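Farnesyl pyrophosphate synthase (Pseudomonas aeruginosa, PDB 3ZMB) catalyses the condensation of geranyl diphosphate with isopentenyl diphosphate to give farnesyl diphosphate, the fifteen-carbon precursor of longer isoprenoids. Local coordinates at residues L185-V190 and R210-I215; F219-D224 and G261-L266. One frame throughout, in Å; residues are numbered along the deposited sequence.

Contact 1 of 2, residues L185-V190 and R210-I215. With 6H6 (3-(2-oxo-1,3-benzoxazol-3(2H)-yl)propanoic acid), chain D.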
loop_
_atom_site.group_PDB
_atom_site.type_symbol
_atom_site.label_atom_id
_atom_site.label_comp_id
_atom_site.label_asym_id
_atom_site.label_seq_id
_atom_site.Cartn_x
_atom_site.Cartn_y
_atom_site.Cartn_z
ATOM N N LEU A 185 12.518 -6.307 3.453
ATOM C CA LEU A 185 12.245 -4.992 4.023
ATOM C C LEU A 185 13.485 -4.444 4.722
ATOM O O LEU A 185 13.703 -3.213 4.719
ATOM C CB LEU A 185 11.090 -5.042 4.995
ATOM C CG LEU A 185 10.556 -3.739 5.538
ATOM C CD1 LEU A 185 10.186 -2.722 4.478
ATOM C CD2 LEU A 185 9.411 -3.927 6.507
ATOM N N ILE A 186 14.233 -5.318 5.399
ATOM C CA ILE A 186 15.543 -4.921 5.948
ATOM C C ILE A 186 16.466 -4.324 4.878
ATOM O O ILE A 186 17.081 -3.254 5.061
ATOM C CB ILE A 186 16.182 -6.101 6.703
ATOM C CG1 ILE A 186 15.413 -6.287 8.029
ATOM C CG2 ILE A 186 17.677 -5.879 6.978
ATOM C CD1 ILE A 186 15.600 -7.625 8.617
ATOM N N GLU A 187 16.549 -5.021 3.765
ATOM C CA GLU A 187 17.330 -4.579 2.616
ATOM C C GLU A 187 16.806 -3.291 2.007
ATOM O O GLU A 187 17.580 -2.371 1.612
ATOM C CB GLU A 187 17.372 -5.687 1.564
ATOM C CG GLU A 187 18.192 -6.886 2.058
ATOM C CD GLU A 187 17.747 -8.247 1.532
ATOM O OE1 GLU A 187 17.510 -8.298 0.314
ATOM O OE2 GLU A 187 17.750 -9.270 2.328
ATOM N N ALA A 188 15.504 -3.152 1.970
ATOM C CA ALA A 188 14.947 -1.897 1.441
ATOM C C ALA A 188 15.223 -0.721 2.392
ATOM O O ALA A 188 15.273 0.421 1.947
ATOM C CB ALA A 188 13.458 -2.044 1.232
ATOM N N SER A 189 15.272 -0.978 3.689
ATOM C CA SER A 189 15.532 0.069 4.669
ATOM C C SER A 189 16.910 0.651 4.398
ATOM O O SER A 189 17.106 1.865 4.391
ATOM C CB SER A 189 15.472 -0.505 6.066
ATOM O OG SER A 189 14.144 -0.996 6.276
ATOM N N VAL A 190 17.886 -0.247 4.217
ATOM C CA VAL A 190 19.278 0.160 3.888
ATOM C C VAL A 190 19.302 0.887 2.519
ATOM O O VAL A 190 19.895 1.926 2.370
ATOM C CB VAL A 190 20.176 -1.066 3.894
ATOM C CG1 VAL A 190 21.521 -0.793 3.270
ATOM C CG2 VAL A 190 20.364 -1.591 5.322
ATOM N N ARG A 210 24.651 -6.393 0.343
ATOM C CA ARG A 210 25.314 -7.572 0.927
ATOM C C ARG A 210 25.324 -7.500 2.452
ATOM O O ARG A 210 25.082 -8.456 3.143
ATOM C CB ARG A 210 26.743 -7.685 0.433
ATOM C CG ARG A 210 26.844 -8.127 -1.017
ATOM C CD ARG A 210 28.285 -8.646 -1.298
ATOM N NE ARG A 210 29.292 -7.619 -1.250
ATOM C CZ ARG A 210 29.458 -6.711 -2.217
ATOM N NH1 ARG A 210 28.683 -6.711 -3.312
ATOM N NH2 ARG A 210 30.398 -5.801 -2.106
ATOM N N TYR A 211 25.601 -6.312 2.935
ATOM C CA TYR A 211 25.488 -6.029 4.339
ATOM C C TYR A 211 24.124 -6.448 4.899
ATOM O O TYR A 211 24.031 -7.230 5.881
ATOM C CB TYR A 211 25.837 -4.554 4.629
ATOM C CG TYR A 211 25.521 -4.161 6.060
ATOM C CD1 TYR A 211 26.479 -4.362 7.103
ATOM C CD2 TYR A 211 24.265 -3.691 6.400
ATOM C CE1 TYR A 211 26.154 -4.060 8.391
ATOM C CE2 TYR A 211 23.932 -3.368 7.718
ATOM C CZ TYR A 211 24.859 -3.569 8.705
ATOM O OH TYR A 211 24.512 -3.215 9.974
ATOM N N ALA A 212 23.078 -5.940 4.277
ATOM C CA ALA A 212 21.684 -6.138 4.737
ATOM C C ALA A 212 21.249 -7.582 4.696
ATOM O O ALA A 212 20.640 -8.071 5.618
ATOM C CB ALA A 212 20.739 -5.222 3.921
ATOM N N GLU A 213 21.666 -8.295 3.652
ATOM C CA GLU A 213 21.361 -9.705 3.508
ATOM C C GLU A 213 21.942 -10.468 4.683
ATOM O O GLU A 213 21.268 -11.307 5.295
ATOM C CB GLU A 213 21.940 -10.268 2.208
ATOM C CG GLU A 213 21.271 -9.698 0.968
ATOM C CD GLU A 213 22.009 -9.971 -0.371
ATOM O OE1 GLU A 213 23.230 -10.195 -0.436
ATOM O OE2 GLU A 213 21.371 -9.825 -1.392
ATOM N N ALA A 214 23.194 -10.106 5.000
ATOM C CA ALA A 214 23.989 -10.757 6.045
ATOM C C ALA A 214 23.395 -10.488 7.418
ATOM O O ALA A 214 23.166 -11.425 8.175
ATOM C CB ALA A 214 25.431 -10.307 5.982
ATOM N N ILE A 215 23.106 -9.247 7.762
ATOM C CA ILE A 215 22.560 -9.010 9.082
ATOM C C ILE A 215 21.147 -9.558 9.252
ATOM O O ILE A 215 20.784 -9.949 10.344
ATOM C CB ILE A 215 22.586 -7.540 9.528
ATOM C CG1 ILE A 215 21.841 -6.636 8.578
ATOM C CG2 ILE A 215 24.009 -7.077 9.601
ATOM C CD1 ILE A 215 21.097 -5.590 9.380
HETATM O O 6H6 D . 11.779 -6.457 14.153
HETATM N N1 6H6 D . 15.584 -7.268 14.896
HETATM O O1 6H6 D . 16.183 -6.306 16.894
HETATM C C2 6H6 D . 16.440 -6.629 15.725
HETATM O O2 6H6 D . 17.645 -6.374 15.076
HETATM C C3 6H6 D . 17.478 -6.902 13.818
HETATM C C4 6H6 D . 18.331 -6.961 12.746
HETATM C C5 6H6 D . 17.913 -7.552 11.575
HETATM C C6 6H6 D . 16.638 -8.087 11.510
HETATM C C7 6H6 D . 15.747 -8.034 12.563
HETATM C C8 6H6 D . 16.186 -7.438 13.716
HETATM C C9 6H6 D . 14.181 -7.732 15.175
HETATM C C10 6H6 D . 13.298 -6.754 15.930
HETATM C C11 6H6 D . 12.456 -5.903 14.995
HETATM O OXT 6H6 D . 12.473 -4.696 15.181
HETATM O O HOH W 1 18.287 -9.356 5.136
HETATM O O HOH W 2 18.704 -10.659 -0.930
#
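A212 CB is the apolar centre of this interface, pressing on the E187 stem with 3.6 Å to E187 CG. V190 CG2 reaches the same methyl at 3.9 Å. I186 contributes CG2, which lies 4.2 Å from I215 CD1 and also faces the A212 carbonyl. The small alanine side chain fits a close approach of the two backbones, whose CA atoms come within 5.1 Å at E187 and A212.

The polar part runs through water. One molecule donates to E187 OE2 and to A212 O (2.7 Å), while a second donates to E187 OE1 and to E213 OE2 (2.8 Å). The two carboxylates stand nearly perpendicular, at 89°, with E187 OE1 and E213 OE2 4.5 Å apart; the shared water would probably ease the repulsion between them.

Towards the ligand, I186 CD1 comes up to the C5-C6 edge of the benzo ring of 6H6, clearly off its face.

The local axes run roughly antiparallel (145°) and 8.7 Å apart at closest. Helix 47-58 covers the ligand side, where L51 touches both I186 and I215; helix 67-84 packs against L185 and S189, and helices 256-273 and 282-293 against Y211 and I215.

Contact 2 of 2, residues F219-D224 and G261-L266. With 6H6 (3-(2-oxo-1,3-benzoxazol-3(2H)-yl)propanoic acid), chain D.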
loop_
_atom_site.group_PDB
_atom_site.type_symbol
_atom_site.label_atom_id
_atom_site.label_comp_id
_atom_site.label_asym_id
_atom_site.label_seq_id
_atom_site.Cartn_x
_atom_site.Cartn_y
_atom_site.Cartn_z
ATOM N N PHE A 219 20.456 -12.155 12.316
ATOM C CA PHE A 219 19.514 -11.952 13.304
ATOM C C PHE A 219 18.637 -13.195 13.533
ATOM O O PHE A 219 18.325 -13.515 14.654
ATOM C CB PHE A 219 18.620 -10.772 12.976
ATOM C CG PHE A 219 17.637 -10.532 14.050
ATOM C CD1 PHE A 219 18.047 -9.893 15.221
ATOM C CD2 PHE A 219 16.313 -11.002 13.963
ATOM C CE1 PHE A 219 17.168 -9.731 16.299
ATOM C CE2 PHE A 219 15.446 -10.822 15.029
ATOM C CZ PHE A 219 15.872 -10.198 16.201
ATOM N N GLN A 220 18.246 -13.872 12.452
ATOM C CA GLN A 220 17.372 -15.017 12.578
ATOM C C GLN A 220 18.114 -16.218 13.180
ATOM O O GLN A 220 17.556 -16.951 13.986
ATOM C CB GLN A 220 16.794 -15.406 11.211
ATOM C CG GLN A 220 15.740 -14.435 10.661
ATOM C CD GLN A 220 14.600 -14.096 11.602
ATOM O OE1 GLN A 220 14.164 -14.904 12.391
ATOM N NE2 GLN A 220 14.126 -12.858 11.547
ATOM N N VAL A 221 19.387 -16.368 12.820
ATOM C CA VAL A 221 20.211 -17.422 13.409
ATOM C C VAL A 221 20.361 -17.235 14.933
ATOM O O VAL A 221 20.070 -18.149 15.755
ATOM C CB VAL A 221 21.552 -17.452 12.720
ATOM C CG1 VAL A 221 22.416 -18.575 13.303
ATOM C CG2 VAL A 221 21.363 -17.626 11.217
ATOM N N GLN A 222 20.783 -16.031 15.328
ATOM C CA GLN A 222 20.990 -15.742 16.739
ATOM C C GLN A 222 19.682 -15.865 17.501
ATOM O O GLN A 222 19.643 -16.345 18.649
ATOM C CB GLN A 222 21.570 -14.356 16.884
ATOM C CG GLN A 222 21.965 -13.943 18.299
ATOM C CD GLN A 222 22.987 -14.846 18.970
ATOM O OE1 GLN A 222 23.588 -15.704 18.330
ATOM N NE2 GLN A 222 23.188 -14.646 20.279
ATOM N N ASP A 223 18.602 -15.438 16.878
ATOM C CA ASP A 223 17.343 -15.588 17.519
ATOM C C ASP A 223 17.003 -17.071 17.838
ATOM O O ASP A 223 16.488 -17.331 18.904
ATOM C CB ASP A 223 16.248 -15.017 16.661
ATOM C CG ASP A 223 15.205 -14.474 17.463
ATOM O OD1 ASP A 223 15.546 -13.543 18.183
ATOM O OD2 ASP A 223 14.073 -14.995 17.422
ATOM N N ASP A 224 17.243 -17.985 16.904
ATOM C CA ASP A 224 16.976 -19.419 17.117
ATOM C C ASP A 224 17.876 -19.941 18.249
ATOM O O ASP A 224 17.446 -20.725 19.078
ATOM C CB ASP A 224 17.267 -20.207 15.856
ATOM C CG ASP A 224 16.190 -20.084 14.807
ATOM O OD1 ASP A 224 15.202 -19.430 15.057
ATOM O OD2 ASP A 224 16.337 -20.660 13.716
ATOM N N GLY A 261 28.652 -20.654 15.178
ATOM C CA GLY A 261 29.656 -20.349 14.194
ATOM C C GLY A 261 29.163 -19.676 12.929
ATOM O O GLY A 261 29.824 -18.825 12.353
ATOM N N TYR A 262 28.012 -20.124 12.450
ATOM C CA TYR A 262 27.394 -19.538 11.264
ATOM C C TYR A 262 26.967 -18.071 11.552
ATOM O O TYR A 262 27.121 -17.244 10.696
ATOM C CB TYR A 262 26.176 -20.354 10.840
ATOM C CG TYR A 262 25.483 -19.920 9.581
ATOM C CD1 TYR A 262 26.178 -19.584 8.460
ATOM C CD2 TYR A 262 24.084 -19.918 9.500
ATOM C CE1 TYR A 262 25.507 -19.216 7.293
ATOM C CE2 TYR A 262 23.419 -19.548 8.335
ATOM C CZ TYR A 262 24.133 -19.200 7.249
ATOM O OH TYR A 262 23.453 -18.798 6.107
ATOM N N ALA A 263 26.495 -17.779 12.765
ATOM C CA ALA A 263 26.152 -16.409 13.158
ATOM C C ALA A 263 27.346 -15.501 13.092
ATOM O O ALA A 263 27.254 -14.397 12.544
ATOM C CB ALA A 263 25.542 -16.359 14.534
ATOM N N LEU A 264 28.500 -15.980 13.588
ATOM C CA LEU A 264 29.721 -15.229 13.399
ATOM C C LEU A 264 30.119 -15.049 11.949
ATOM O O LEU A 264 30.567 -13.973 11.565
ATOM C CB LEU A 264 30.884 -15.800 14.232
ATOM C CG LEU A 264 30.646 -15.945 15.751
ATOM C CD1 LEU A 264 31.932 -16.376 16.464
ATOM C CD2 LEU A 264 30.139 -14.695 16.411
ATOM N N GLU A 265 29.987 -16.094 11.118
ATOM C CA GLU A 265 30.298 -16.002 9.685
ATOM C C GLU A 265 29.446 -14.886 9.053
ATOM O O GLU A 265 29.901 -14.131 8.195
ATOM C CB GLU A 265 30.015 -17.390 9.025
ATOM C CG GLU A 265 30.272 -17.563 7.542
ATOM C CD GLU A 265 29.738 -18.921 7.018
ATOM O OE1 GLU A 265 29.843 -19.930 7.727
ATOM O OE2 GLU A 265 29.176 -18.983 5.910
ATOM N N LEU A 266 28.188 -14.797 9.471
ATOM C CA LEU A 266 27.269 -13.778 8.869
ATOM C C LEU A 266 27.652 -12.377 9.273
ATOM O O LEU A 266 27.669 -11.445 8.455
ATOM C CB LEU A 266 25.804 -14.052 9.244
ATOM C CG LEU A 266 25.282 -15.291 8.539
ATOM C CD1 LEU A 266 24.016 -15.714 9.212
ATOM C CD2 LEU A 266 25.069 -15.118 7.028
HETATM O O 6H6 D . 11.779 -6.457 14.153
HETATM N N1 6H6 D . 15.584 -7.268 14.896
HETATM O O1 6H6 D . 16.183 -6.306 16.894
HETATM C C2 6H6 D . 16.440 -6.629 15.725
HETATM O O2 6H6 D . 17.645 -6.374 15.076
HETATM C C3 6H6 D . 17.478 -6.902 13.818
HETATM C C4 6H6 D . 18.331 -6.961 12.746
HETATM C C5 6H6 D . 17.913 -7.552 11.575
HETATM C C6 6H6 D . 16.638 -8.087 11.510
HETATM C C7 6H6 D . 15.747 -8.034 12.563
HETATM C C8 6H6 D . 16.186 -7.438 13.716
HETATM C C9 6H6 D . 14.181 -7.732 15.175
HETATM C C10 6H6 D . 13.298 -6.754 15.930
HETATM C C11 6H6 D . 12.456 -5.903 14.995
HETATM O OXT 6H6 D . 12.473 -4.696 15.181
#
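V221 meets three residues of 261-266 with its two methyls. CG1, anti to the backbone N (chi1 -179°), points at A263 CB, 4.0 Å away. CG2 lies beside the backbone N, and that rotation directs it to the other two partners: L266 CD1 at 3.8 Å and Y262 CD2 at 4.0 Å. The valine branch crosses the tyrosine side chain at about a right angle and approaches the ring obliquely. L266 CD1 also sits over the centre of one face of the Y262 ring, 3.9 Å above its plane, so the leucine methyl touches both valine and tyrosine. Q222 adds a looser contact through OE1 to A263 CB, at 4.3 Å.

Further out, Y262 OH is hydrogen-bonded to E175 OE2 of helix 171-196, which fixes the far end of the ring. Y250 packs on V221, and its backbone N is hydrogen-bonded to D224 OD2. F219 points away from 261-266 and turns a ring face to 6H6: ligand atom C8 lies 3.3 Å above the ring plane, over its centre, while Q220 NE2 is in plane at the ring edge.

The local axes pass 9.1 Å apart at 156°, a near-antiparallel pairing within the all-helical isoprenoid synthase fold. FQVQDD at 219-224 leads into the second aspartate-rich (DDxxD) motif of prenyl synthases, which opens with D223 and D224. In relatives, such aspartates bind the substrate diphosphate through magnesium; by analogy D223 probably serves that site, whereas the D224 carboxylate is here held by the backbone N of Y250.

Overall arrangement
Helix 202-227 is common to both contacts, which follow one another along the chain: contact 1 pairs it with the preceding helix 171-196, contact 2 with the later helix 256-273. Their centres are 15 Å apart, contact 1 lying about 9 Å and contact 2 about 18 Å from the chain centre. They touch directly where A214 CB packs 3.5 Å from L266 O. Both also border the same 6H6 molecule, through I186 and F219, and this ligand is hydrogen-bonded to R48 NH1 of helix 47-58. Helix 202-227 therefore links the ligand-lining interior of the helical bundle to the aspartate-rich segment nearer its end.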